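Long-range contacts in GH127 beta-L-arabinofuranoside (Geobacillus stearothermophilus, PDB 4QK0), which probably hydrolyses beta-L-arabinofuranosidic linkages, releasing L-arabinose from arabinofuranose-containing sugars, as a GH127 glycoside hydrolase: residues Trp23-Ile27 against Ile421-Gly425; Leu340-Arg345 against Val359-Leu364; Leu440-Asp445 against Ile457-Tyr463; Leu483-Ile487 against Gly512-Ile516. All coordinates share one frame; numbering follows the deposited sequence.

From the N terminus the chain enters helix 22-42, and contact 1 closes a loop of almost four hundred residues, about half helical and with almost no strand, by bringing Ile421-Gly425 back to Trp23-Ile27. Contact 2, a helical hairpin, is nested inside that loop, and the two touch where Ile424 CD1 lies 3.9 Å from Leu364 CD2. Contacts 3 and 4 follow in series, closing shorter loops in the beta-rich middle domain, and no two contacts cross. The domains are tied together chiefly through contact 2, whose second helix sends polar and apolar side chains to contacts 3 and 4, with Trp23 of contact 1 also packing on Val442 of contact 3.

Contact 1: Trp23-Ile27 against Ile421-Gly425; sequences WKRYI and IASIG
Trp23 meets Ile424 where the opening turn of helix 22-42 packs against Ile421-Gly425, the segment reached through helix 413-422, joining the first and last helices of the GH127 catalytic domain. This domain belongs to the six-hairpin clan, whose fold is an (alpha/alpha)6 barrel. Ile424 CG1 stands over one face of the indole, 4.1 Å from the centroid of the five-membered ring and 15° off its normal, which makes this a CH-pi contact; the two side chains cross at about a right angle. The indole is fixed from outside the pair as well, since its NE1 is hydrogen-bonded to Tyr365 OH and the Tyr365 ring meets it edge-to-face. Nearly one turn on, Tyr26 contributes the root of its side chain: CB lies 3.8 Å from Ile421 CG2, while the phenol end leads away from the contact. Ile27 then fills the space between the two isoleucines opposite. Its CG1 is 3.9 Å from Ile421 CG2, and the extended end of the chain (chi2 -165°) carries CD1 to 3.9 Å from Ile424 CG2. The side-chain meetings are all between apolar groups and all six touching residues are buried; Leu18 of strand 15-18 adds its side chain against Trp23, Ile27 and Ile424. Ile421 O accepts Ile424 N at 3.1 Å, and Ile27 CG1 approaches that same oxygen to 3.6 Å.

Contact 2: Leu340-Arg345 against Val359-Leu364; sequences LVFWTR and VMERAL
Leu340-Arg345 and Val359-Leu364 are facing turns of an antiparallel helical hairpin in a catalytic domain of the six-hairpin clan. Helices 334-350 and 354-365 follow each other closely in sequence, and the axes of the two segments run at 159° with a closest approach of 8.8 Å. The backbones come nearest at Val341 and Met360, a selenomethionine, whose CA atoms are 5.0 Å apart. Val341 splits its branches between two partners: with CG1 trans to the backbone N (chi1 173°), CG2 is directed at Ala363 CB, 3.7 Å away, while CG1 faces Met360 CG at 4.2 Å. The same CG2 also meets Leu364 CD2 at 4.2 Å, so one methyl is wedged between two residues of the partner helix. Leu340 crosses Val359 at about a right angle, CD2 to CG1 at 3.8 Å. Val359 CG1 also receives the methyl of Thr344, CG2 standing 4.0 Å from it, and thus serves both Leu340 and Thr344. Around this apolar seam, Leu270 of helix 266-283 covers Leu340, and Trp296 of helix 286-302 touches Thr344 and Val359. Leu420 of helix 413-422 packs on Val341 and Leu364, whereas Glu361, on the far side of its helix, turns to the middle domain and forms a salt bridge with Arg486 of strand 479-486.

Contact 3: Leu440-Asp445 against Ile457-Tyr463; sequences LYVGSD and IMQETNY
Gln459 and Ser444 form a hydrogen-bonded antiparallel pair: Gln459 N reaches Ser444 O at 2.7 Å and a nearly straight 177°, and Ser444 N returns a bond to Gln459 O at 3.1 Å. The side-chain amide of Gln459, on a chain extended beyond CG, then grips the facing backbone with both of its ends. NE2 donates to Leu440 O at 3.1 Å, in the plane of that carbonyl. OE1 accepts Val442 N at 3.1 Å, but this bond is bent (138°) and the donor lies above the amide carbonyl plane. NE2 is also hydrogen-bonded to Tyr429 OH, and these bonds together fix the turn of the amide. Ser444 OG donates to Val442 O within its own segment and is likewise hydrogen-bonded to Tyr429 OH. Past the pair, a water links Gly443 N, 3.1 Å away, to Thr461 O at 2.7 Å and to Tyr463 O. Packing takes over farther along: Tyr463 CG is anti to its backbone N (chi1 -157°), which sets the ring under Tyr441 CB, 3.7 Å from the centroid and over its centre, a CH-pi contact. The two hydroxyls have partners elsewhere in the protein, Tyr441 OH at Arg486 O and Tyr463 OH at Glu361. With an alanine here instead of Gln459, Val442 N and Leu440 O would probably be left without these mates. The chemistry implies that a buried side-chain amide pairs with the backbone of loop residues 440-442, just before the regular register of the hairpin begins at Ser444-Gln459.

Contact 4: Leu483-Ile487 against Gly512-Ile516; sequences LGLRI and GYAYI
Tyr513 lays its ring against Arg486, and the torsions of both decide the fit. With CG of Tyr513 opposite its own carbonyl carbon, the ring turns across the facing strand, so that Arg486 CB stands over one face, 4.0 Å from the centroid and 29° off the normal, a CH-pi contact. Its edge is used too, with CD2 3.9 Å from Gly484 C. The phenol OH is hydrogen-bonded to His439 ND1. Arg486 runs extended from the backbone as far as CD and then bends (chi3 64°), carrying the guanidinium away from the ring: NE bonds to His439 O, and NH1 forms a salt bridge with Asp358. A serine in place of Tyr513 would probably take the ring from over Arg486 CB and leave His439 ND1 without its phenol partner. On the other face of the sheet Leu485 CD1 meets Ile516 CD1 at 3.8 Å, the two side chains inclined to each other. Just past the strand end, Ile487, folded back at chi2 -54°, brings CD1 to 4.1 Å from Ala514 CB. The backbones pair regularly: Leu485 N and O bond to Ala514 O and N at 2.9 and 2.8 Å, Leu483 pairs in the same way with Ile516, and Ile487 N closes the end on Gly512 O at 2.8 Å. This is a regular antiparallel strand pair inside a mixed sheet of the beta-rich middle domain, and its Arg486 and Tyr513 face packs on Ala357 of helix 354-365 in the catalytic domain.

Contact 1: Trp23-Ile27 against Ile421-Gly425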
loop_
_atom_site.group_PDB
_atom_site.type_symbol
_atom_site.label_atom_id
_atom_site.label_comp_id
_atom_site.label_asym_id
_atom_site.label_seq_id
_atom_site.Cartn_x
_atom_site.Cartn_y
_atom_site.Cartn_z
ATOM N N TRP A 23 0.029 28.568 21.817
ATOM C CA TRP A 23 1.326 28.697 21.128
ATOM C C TRP A 23 2.472 29.019 22.058
ATOM O O TRP A 23 3.598 28.591 21.838
ATOM C CB TRP A 23 1.268 29.684 19.983
ATOM C CG TRP A 23 0.386 29.195 18.921
ATOM C CD1 TRP A 23 -0.859 29.652 18.614
ATOM C CD2 TRP A 23 0.641 28.108 18.042
ATOM N NE1 TRP A 23 -1.388 28.936 17.599
ATOM C CE2 TRP A 23 -0.480 27.990 17.204
ATOM C CE3 TRP A 23 1.707 27.239 17.882
ATOM C CZ2 TRP A 23 -0.585 27.008 16.223
ATOM C CZ3 TRP A 23 1.618 26.255 16.889
ATOM C CH2 TRP A 23 0.477 26.142 16.081
ATOM N N LYS A 24 2.183 29.697 23.147
ATOM C CA LYS A 24 3.236 30.031 24.091
ATOM C C LYS A 24 3.843 28.783 24.676
ATOM O O LYS A 24 5.084 28.661 24.766
ATOM C CB LYS A 24 2.710 30.910 25.226
ATOM C CG LYS A 24 3.828 31.633 25.990
ATOM C CD LYS A 24 3.283 32.582 27.057
ATOM C CE LYS A 24 2.808 31.818 28.303
ATOM N NZ LYS A 24 3.943 31.258 29.110
ATOM N N ARG A 25 2.998 27.830 25.043
ATOM C CA ARG A 25 3.497 26.529 25.511
ATOM C C ARG A 25 4.430 25.863 24.480
ATOM O O ARG A 25 5.506 25.350 24.833
ATOM C CB ARG A 25 2.328 25.612 25.903
ATOM C CG ARG A 25 2.728 24.439 26.809
ATOM C CD ARG A 25 1.674 23.342 26.797
ATOM N NE ARG A 25 1.630 22.697 25.504
ATOM C CZ ARG A 25 2.464 21.749 25.098
ATOM N NH1 ARG A 25 3.457 21.308 25.874
ATOM N NH2 ARG A 25 2.281 21.197 23.903
ATOM N N TYR A 26 4.078 25.913 23.196
ATOM C CA TYR A 26 4.921 25.277 22.156
ATOM C C TYR A 26 6.249 25.979 21.983
ATOM O O TYR A 26 7.313 25.352 21.802
ATOM C CB TYR A 26 4.183 25.224 20.806
ATOM C CG TYR A 26 3.208 24.056 20.649
ATOM C CD1 TYR A 26 3.680 22.767 20.487
ATOM C CD2 TYR A 26 1.852 24.253 20.599
ATOM C CE1 TYR A 26 2.825 21.690 20.336
ATOM C CE2 TYR A 26 0.986 23.183 20.414
ATOM C CZ TYR A 26 1.514 21.881 20.287
ATOM O OH TYR A 26 0.690 20.814 20.141
ATOM N N ILE A 27 6.210 27.298 22.043
ATOM C CA ILE A 27 7.460 28.079 21.962
ATOM C C ILE A 27 8.379 27.768 23.121
ATOM O O ILE A 27 9.567 27.597 22.932
ATOM C CB ILE A 27 7.168 29.592 21.868
ATOM C CG1 ILE A 27 6.455 29.841 20.547
ATOM C CG2 ILE A 27 8.448 30.406 21.932
ATOM C CD1 ILE A 27 6.410 31.279 20.127
ATOM N N ILE A 421 7.380 27.069 14.603
ATOM C CA ILE A 421 6.717 27.358 15.861
ATOM C C ILE A 421 7.292 28.634 16.422
ATOM O O ILE A 421 6.564 29.479 16.946
ATOM C CB ILE A 421 6.918 26.188 16.857
ATOM C CG1 ILE A 421 5.975 25.023 16.494
ATOM C CG2 ILE A 421 6.629 26.617 18.278
ATOM C CD1 ILE A 421 6.259 23.756 17.252
ATOM N N ALA A 422 8.616 28.762 16.355
ATOM C CA ALA A 422 9.290 29.927 16.953
ATOM C C ALA A 422 8.915 31.229 16.243
ATOM O O ALA A 422 8.982 32.295 16.840
ATOM C CB ALA A 422 10.803 29.754 16.959
ATOM N N SER A 423 8.502 31.128 14.982
ATOM C CA SER A 423 8.134 32.298 14.219
ATOM C C SER A 423 6.635 32.445 14.077
ATOM O O SER A 423 6.183 33.152 13.198
ATOM C CB SER A 423 8.804 32.238 12.825
ATOM O OG SER A 423 8.360 31.120 12.089
ATOM N N ILE A 424 5.864 31.739 14.888
ATOM C CA ILE A 424 4.435 31.748 14.717
ATOM C C ILE A 424 3.887 33.180 14.719
ATOM O O ILE A 424 2.899 33.485 14.030
ATOM C CB ILE A 424 3.725 30.864 15.777
ATOM C CG1 ILE A 424 2.218 30.817 15.574
ATOM C CG2 ILE A 424 3.938 31.362 17.165
ATOM C CD1 ILE A 424 1.833 30.027 14.353
ATOM N N GLY A 425 4.512 34.051 15.489
ATOM C CA GLY A 425 4.087 35.433 15.592
ATOM C C GLY A 425 4.050 36.170 14.279
ATOM O O GLY A 425 3.217 37.042 14.087
#

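Contact 2: Leu340-Arg345 against Val359-Leu364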
loop_
_atom_site.group_PDB
_atom_site.type_symbol
_atom_site.label_atom_id
_atom_site.label_comp_id
_atom_site.label_asym_id
_atom_site.label_seq_id
_atom_site.Cartn_x
_atom_site.Cartn_y
_atom_site.Cartn_z
ATOM N N LEU A 340 3.581 23.900 3.358
ATOM C CA LEU A 340 2.292 24.422 2.945
ATOM C C LEU A 340 2.006 25.726 3.681
ATOM O O LEU A 340 1.480 26.673 3.125
ATOM C CB LEU A 340 1.220 23.410 3.190
ATOM C CG LEU A 340 -0.242 23.734 2.927
ATOM C CD1 LEU A 340 -0.455 24.173 1.482
ATOM C CD2 LEU A 340 -1.091 22.516 3.242
ATOM N N VAL A 341 2.354 25.779 4.944
ATOM C CA VAL A 341 2.162 27.011 5.685
ATOM C C VAL A 341 2.939 28.178 5.017
ATOM O O VAL A 341 2.388 29.271 4.852
ATOM C CB VAL A 341 2.600 26.865 7.133
ATOM C CG1 VAL A 341 2.559 28.227 7.854
ATOM C CG2 VAL A 341 1.689 25.868 7.855
ATOM N N PHE A 342 4.190 27.941 4.660
ATOM C CA PHE A 342 5.000 28.969 3.994
ATOM C C PHE A 342 4.300 29.430 2.707
ATOM O O PHE A 342 4.259 30.622 2.419
ATOM C CB PHE A 342 6.407 28.512 3.618
ATOM C CG PHE A 342 7.268 28.047 4.771
ATOM C CD1 PHE A 342 7.125 28.564 6.052
ATOM C CD2 PHE A 342 8.250 27.088 4.555
ATOM C CE1 PHE A 342 7.948 28.127 7.098
ATOM C CE2 PHE A 342 9.093 26.652 5.605
ATOM C CZ PHE A 342 8.940 27.185 6.875
ATOM N N TRP A 343 3.802 28.483 1.935
ATOM C CA TRP A 343 3.141 28.789 0.685
ATOM C C TRP A 343 1.941 29.683 0.926
ATOM O O TRP A 343 1.793 30.700 0.244
ATOM C CB TRP A 343 2.693 27.529 0.019
ATOM C CG TRP A 343 2.142 27.716 -1.328
ATOM C CD1 TRP A 343 2.348 28.776 -2.168
ATOM C CD2 TRP A 343 1.346 26.781 -2.065
ATOM N NE1 TRP A 343 1.727 28.551 -3.361
ATOM C CE2 TRP A 343 1.117 27.335 -3.339
ATOM C CE3 TRP A 343 0.840 25.512 -1.782
ATOM C CZ2 TRP A 343 0.347 26.676 -4.336
ATOM C CZ3 TRP A 343 0.079 24.854 -2.763
ATOM C CH2 TRP A 343 -0.149 25.429 -4.027
ATOM N N THR A 344 1.130 29.356 1.922
ATOM C CA THR A 344 -0.079 30.116 2.162
ATOM C C THR A 344 0.240 31.583 2.451
ATOM O O THR A 344 -0.490 32.487 2.074
ATOM C CB THR A 344 -0.913 29.567 3.340
ATOM O OG1 THR A 344 -0.117 29.552 4.536
ATOM C CG2 THR A 344 -1.383 28.139 3.045
ATOM N N ARG A 345 1.307 31.816 3.169
ATOM C CA ARG A 345 1.674 33.160 3.491
ATOM C C ARG A 345 1.970 33.985 2.228
ATOM O O ARG A 345 1.596 35.114 2.177
ATOM C CB ARG A 345 2.857 33.172 4.443
ATOM C CG ARG A 345 3.025 34.498 5.172
ATOM C CD ARG A 345 4.325 34.446 5.927
ATOM N NE ARG A 345 4.775 35.737 6.399
ATOM C CZ ARG A 345 5.940 35.929 7.007
ATOM N NH1 ARG A 345 6.771 34.910 7.231
ATOM N NH2 ARG A 345 6.277 37.144 7.400
ATOM N N VAL A 359 -6.455 27.317 5.079
ATOM C CA VAL A 359 -5.485 26.241 4.924
ATOM C C VAL A 359 -4.300 26.382 5.852
ATOM O O VAL A 359 -3.840 25.386 6.473
ATOM C CB VAL A 359 -5.044 26.108 3.479
ATOM C CG1 VAL A 359 -3.936 25.108 3.307
ATOM C CG2 VAL A 359 -6.220 25.619 2.664
HETATM N N MSE A 360 -3.758 27.585 5.943
HETATM C CA MSE A 360 -2.658 27.835 6.829
HETATM C C MSE A 360 -3.052 27.342 8.201
HETATM O O MSE A 360 -2.254 26.692 8.875
HETATM C CB MSE A 360 -2.413 29.365 6.858
HETATM C CG MSE A 360 -1.313 29.752 7.806
HETATM SE SE MSE A 360 -1.013 31.705 7.957
HETATM C CE MSE A 360 -0.345 31.847 6.256
ATOM N N GLU A 361 -4.262 27.719 8.649
ATOM C CA GLU A 361 -4.717 27.396 9.992
ATOM C C GLU A 361 -4.905 25.889 10.137
ATOM O O GLU A 361 -4.493 25.288 11.139
ATOM C CB GLU A 361 -6.002 28.141 10.273
ATOM C CG GLU A 361 -6.756 27.730 11.513
ATOM C CD GLU A 361 -7.990 28.568 11.733
ATOM O OE1 GLU A 361 -8.993 28.339 11.000
ATOM O OE2 GLU A 361 -7.988 29.435 12.671
ATOM N N ARG A 362 -5.521 25.254 9.131
ATOM C CA ARG A 362 -5.642 23.771 9.114
ATOM C C ARG A 362 -4.269 23.064 9.322
ATOM O O ARG A 362 -4.130 22.221 10.208
ATOM C CB ARG A 362 -6.264 23.341 7.824
ATOM C CG ARG A 362 -6.594 21.874 7.705
ATOM C CD ARG A 362 -7.125 21.532 6.325
ATOM N NE ARG A 362 -8.451 22.058 6.068
ATOM C CZ ARG A 362 -9.564 21.643 6.667
ATOM N NH1 ARG A 362 -9.563 20.635 7.566
ATOM N NH2 ARG A 362 -10.719 22.192 6.348
ATOM N N ALA A 363 -3.258 23.471 8.585
ATOM C CA ALA A 363 -1.938 22.885 8.755
ATOM C C ALA A 363 -1.317 23.163 10.108
ATOM O O ALA A 363 -0.733 22.260 10.762
ATOM C CB ALA A 363 -0.995 23.306 7.670
ATOM N N LEU A 364 -1.523 24.371 10.585
ATOM C CA LEU A 364 -0.955 24.780 11.839
ATOM C C LEU A 364 -1.490 24.055 13.052
ATOM O O LEU A 364 -0.719 23.780 14.004
ATOM C CB LEU A 364 -1.153 26.288 12.056
ATOM C CG LEU A 364 -0.175 27.230 11.345
ATOM C CD1 LEU A 364 -0.638 28.680 11.594
ATOM C CD2 LEU A 364 1.257 27.080 11.836
#

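Contact 3: Leu440-Asp445 against Ile457-Tyr463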
loop_
_atom_site.group_PDB
_atom_site.type_symbol
_atom_site.label_atom_id
_atom_site.label_comp_id
_atom_site.label_asym_id
_atom_site.label_seq_id
_atom_site.Cartn_x
_atom_site.Cartn_y
_atom_site.Cartn_z
ATOM N N LEU A 440 -4.871 34.951 11.992
ATOM C CA LEU A 440 -5.035 33.914 13.038
ATOM C C LEU A 440 -5.538 34.518 14.344
ATOM O O LEU A 440 -5.273 35.711 14.670
ATOM C CB LEU A 440 -3.703 33.248 13.296
ATOM C CG LEU A 440 -2.975 32.637 12.067
ATOM C CD1 LEU A 440 -1.638 32.043 12.423
ATOM C CD2 LEU A 440 -3.807 31.580 11.418
ATOM N N TYR A 441 -6.346 33.727 15.032
ATOM C CA TYR A 441 -6.945 34.144 16.265
ATOM C C TYR A 441 -6.153 33.500 17.426
ATOM O O TYR A 441 -6.280 32.346 17.743
ATOM C CB TYR A 441 -8.432 33.835 16.273
ATOM C CG TYR A 441 -9.115 34.691 15.243
ATOM C CD1 TYR A 441 -9.193 36.057 15.405
ATOM C CD2 TYR A 441 -9.612 34.154 14.069
ATOM C CE1 TYR A 441 -9.771 36.866 14.432
ATOM C CE2 TYR A 441 -10.180 34.960 13.084
ATOM C CZ TYR A 441 -10.274 36.328 13.300
ATOM O OH TYR A 441 -10.804 37.138 12.337
ATOM N N VAL A 442 -5.271 34.311 17.965
ATOM C CA VAL A 442 -4.222 33.898 18.871
ATOM C C VAL A 442 -4.062 35.059 19.824
ATOM O O VAL A 442 -3.869 36.188 19.369
ATOM C CB VAL A 442 -2.870 33.734 18.151
ATOM C CG1 VAL A 442 -1.794 33.366 19.157
ATOM C CG2 VAL A 442 -2.948 32.672 17.073
ATOM N N GLY A 443 -4.170 34.777 21.112
ATOM C CA GLY A 443 -3.909 35.748 22.161
ATOM C C GLY A 443 -2.555 36.399 21.914
ATOM O O GLY A 443 -1.546 35.725 21.865
ATOM N N SER A 444 -2.553 37.708 21.685
ATOM C CA SER A 444 -1.349 38.420 21.252
ATOM C C SER A 444 -1.562 39.927 21.179
ATOM O O SER A 444 -2.688 40.418 21.266
ATOM C CB SER A 444 -0.971 37.976 19.863
ATOM O OG SER A 444 -2.045 38.224 18.960
ATOM N N ASP A 445 -0.464 40.648 21.016
ATOM C CA ASP A 445 -0.557 42.034 20.630
ATOM C C ASP A 445 0.482 42.453 19.624
ATOM O O ASP A 445 1.523 41.803 19.419
ATOM C CB ASP A 445 -0.627 42.974 21.824
ATOM C CG ASP A 445 0.498 42.785 22.773
ATOM O OD1 ASP A 445 1.643 42.952 22.324
ATOM O OD2 ASP A 445 0.229 42.477 23.944
ATOM N N ILE A 457 -2.707 46.956 18.868
ATOM C CA ILE A 457 -3.838 46.021 18.809
ATOM C C ILE A 457 -3.610 44.803 19.690
ATOM O O ILE A 457 -2.537 44.230 19.680
ATOM C CB ILE A 457 -4.117 45.647 17.368
ATOM C CG1 ILE A 457 -4.739 46.861 16.716
ATOM C CG2 ILE A 457 -5.095 44.472 17.296
ATOM C CD1 ILE A 457 -4.765 46.823 15.234
HETATM N N MSE A 458 -4.596 44.484 20.509
HETATM C CA MSE A 458 -4.528 43.387 21.464
HETATM C C MSE A 458 -5.613 42.407 21.088
HETATM O O MSE A 458 -6.753 42.824 20.829
HETATM C CB MSE A 458 -4.870 43.946 22.832
HETATM C CG MSE A 458 -3.904 43.605 23.947
HETATM SE SE MSE A 458 -4.116 44.825 25.441
HETATM C CE MSE A 458 -4.070 46.567 24.504
ATOM N N GLN A 459 -5.273 41.111 21.054
ATOM C CA GLN A 459 -6.270 40.010 20.932
ATOM C C GLN A 459 -6.335 39.228 22.218
ATOM O O GLN A 459 -5.303 38.725 22.653
ATOM C CB GLN A 459 -5.824 38.983 19.920
ATOM C CG GLN A 459 -6.302 39.157 18.537
ATOM C CD GLN A 459 -6.106 37.921 17.697
ATOM O OE1 GLN A 459 -6.827 36.932 17.846
ATOM N NE2 GLN A 459 -5.145 37.971 16.820
ATOM N N GLU A 460 -7.523 39.056 22.778
ATOM C CA GLU A 460 -7.723 38.149 23.919
ATOM C C GLU A 460 -8.725 37.089 23.487
ATOM O O GLU A 460 -9.799 37.415 23.002
ATOM C CB GLU A 460 -8.264 38.883 25.151
ATOM C CG GLU A 460 -7.361 40.035 25.607
ATOM C CD GLU A 460 -7.924 40.821 26.804
ATOM O OE1 GLU A 460 -8.930 41.562 26.660
ATOM O OE2 GLU A 460 -7.337 40.695 27.893
ATOM N N THR A 461 -8.372 35.836 23.659
ATOM C CA THR A 461 -9.219 34.741 23.163
ATOM C C THR A 461 -8.692 33.421 23.696
ATOM O O THR A 461 -7.476 33.301 23.914
ATOM C CB THR A 461 -9.224 34.670 21.618
ATOM O OG1 THR A 461 -10.163 33.673 21.183
ATOM C CG2 THR A 461 -7.851 34.409 21.079
ATOM N N ASN A 462 -9.596 32.476 23.928
ATOM C CA ASN A 462 -9.201 31.083 24.263
ATOM C C ASN A 462 -9.208 30.160 23.035
ATOM O O ASN A 462 -9.138 28.951 23.178
ATOM C CB ASN A 462 -10.112 30.462 25.328
ATOM C CG ASN A 462 -10.120 31.242 26.636
ATOM O OD1 ASN A 462 -11.181 31.425 27.236
ATOM N ND2 ASN A 462 -8.955 31.736 27.064
ATOM N N TYR A 463 -9.280 30.744 21.838
ATOM C CA TYR A 463 -9.096 30.018 20.603
ATOM C C TYR A 463 -7.808 29.227 20.728
ATOM O O TYR A 463 -6.807 29.740 21.243
ATOM C CB TYR A 463 -8.999 31.010 19.496
ATOM C CG TYR A 463 -9.325 30.578 18.059
ATOM C CD1 TYR A 463 -8.364 30.009 17.242
ATOM C CD2 TYR A 463 -10.533 30.948 17.478
ATOM C CE1 TYR A 463 -8.648 29.729 15.930
ATOM C CE2 TYR A 463 -10.797 30.686 16.160
ATOM C CZ TYR A 463 -9.869 30.084 15.395
ATOM O OH TYR A 463 -10.169 29.809 14.075
HETATM O O HOH W 1 -5.057 30.140 18.702
HETATM O O HOH W 2 -5.439 32.291 22.429
#

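Contact 4: Leu483-Ile487 against Gly512-Ile516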
loop_
_atom_site.group_PDB
_atom_site.type_symbol
_atom_site.label_atom_id
_atom_site.label_comp_id
_atom_site.label_asym_id
_atom_site.label_seq_id
_atom_site.Cartn_x
_atom_site.Cartn_y
_atom_site.Cartn_z
ATOM N N LEU A 483 -9.473 47.572 9.272
ATOM C CA LEU A 483 -9.104 46.326 9.936
ATOM C C LEU A 483 -9.723 45.198 9.146
ATOM O O LEU A 483 -10.953 45.200 8.929
ATOM C CB LEU A 483 -9.710 46.282 11.321
ATOM C CG LEU A 483 -8.813 45.754 12.384
ATOM C CD1 LEU A 483 -7.699 46.795 12.568
ATOM C CD2 LEU A 483 -9.609 45.532 13.657
ATOM N N GLY A 484 -8.883 44.289 8.651
ATOM C CA GLY A 484 -9.381 43.128 7.863
ATOM C C GLY A 484 -9.397 41.870 8.718
ATOM O O GLY A 484 -8.363 41.451 9.175
ATOM N N LEU A 485 -10.565 41.338 8.999
ATOM C CA LEU A 485 -10.699 40.175 9.884
ATOM C C LEU A 485 -11.136 38.898 9.140
ATOM O O LEU A 485 -12.186 38.901 8.545
ATOM C CB LEU A 485 -11.707 40.484 10.975
ATOM C CG LEU A 485 -11.441 41.812 11.700
ATOM C CD1 LEU A 485 -12.539 42.076 12.699
ATOM C CD2 LEU A 485 -10.130 41.819 12.411
ATOM N N ARG A 486 -10.319 37.841 9.163
ATOM C CA ARG A 486 -10.697 36.601 8.491
ATOM C C ARG A 486 -11.916 35.989 9.138
ATOM O O ARG A 486 -12.016 35.860 10.354
ATOM C CB ARG A 486 -9.594 35.562 8.516
ATOM C CG ARG A 486 -10.067 34.207 7.933
ATOM C CD ARG A 486 -8.938 33.236 7.770
ATOM N NE ARG A 486 -8.369 32.906 9.066
ATOM C CZ ARG A 486 -8.626 31.812 9.786
ATOM N NH1 ARG A 486 -9.453 30.845 9.357
ATOM N NH2 ARG A 486 -8.033 31.697 10.939
ATOM N N ILE A 487 -12.875 35.651 8.307
ATOM C CA ILE A 487 -14.037 34.910 8.771
ATOM C C ILE A 487 -13.743 33.428 8.407
ATOM O O ILE A 487 -13.738 33.077 7.207
ATOM C CB ILE A 487 -15.335 35.426 8.123
ATOM C CG1 ILE A 487 -15.476 36.936 8.332
ATOM C CG2 ILE A 487 -16.542 34.719 8.730
ATOM C CD1 ILE A 487 -15.378 37.409 9.777
ATOM N N GLY A 512 -13.693 36.114 2.164
ATOM C CA GLY A 512 -13.437 35.604 3.494
ATOM C C GLY A 512 -12.811 36.540 4.490
ATOM O O GLY A 512 -12.478 36.104 5.585
ATOM N N TYR A 513 -12.704 37.830 4.169
ATOM C CA TYR A 513 -12.233 38.855 5.148
ATOM C C TYR A 513 -13.315 39.900 5.318
ATOM O O TYR A 513 -13.850 40.398 4.347
ATOM C CB TYR A 513 -10.918 39.520 4.712
ATOM C CG TYR A 513 -9.710 38.684 5.030
ATOM C CD1 TYR A 513 -9.318 37.647 4.180
ATOM C CD2 TYR A 513 -9.000 38.861 6.221
ATOM C CE1 TYR A 513 -8.217 36.865 4.450
ATOM C CE2 TYR A 513 -7.939 38.033 6.541
ATOM C CZ TYR A 513 -7.554 37.024 5.645
ATOM O OH TYR A 513 -6.470 36.230 5.920
ATOM N N ALA A 514 -13.650 40.227 6.563
ATOM C CA ALA A 514 -14.541 41.373 6.844
ATOM C C ALA A 514 -13.678 42.664 6.922
ATOM O O ALA A 514 -12.738 42.745 7.734
ATOM C CB ALA A 514 -15.278 41.152 8.160
ATOM N N TYR A 515 -13.964 43.616 6.041
ATOM C CA TYR A 515 -13.245 44.877 6.013
ATOM C C TYR A 515 -13.971 45.931 6.831
ATOM O O TYR A 515 -15.029 46.416 6.449
ATOM C CB TYR A 515 -13.090 45.336 4.593
ATOM C CG TYR A 515 -12.129 44.488 3.833
ATOM C CD1 TYR A 515 -12.508 43.246 3.339
ATOM C CD2 TYR A 515 -10.829 44.935 3.566
ATOM C CE1 TYR A 515 -11.634 42.474 2.593
ATOM C CE2 TYR A 515 -9.959 44.171 2.835
ATOM C CZ TYR A 515 -10.379 42.933 2.368
ATOM O OH TYR A 515 -9.517 42.183 1.654
ATOM N N ILE A 516 -13.417 46.237 7.995
ATOM C CA ILE A 516 -13.978 47.238 8.864
ATOM C C ILE A 516 -13.197 48.565 8.851
ATOM O O ILE A 516 -12.103 48.688 9.456
ATOM C CB ILE A 516 -14.057 46.715 10.281
ATOM C CG1 ILE A 516 -14.805 45.382 10.268
ATOM C CG2 ILE A 516 -14.757 47.762 11.180
ATOM C CD1 ILE A 516 -14.941 44.778 11.636
#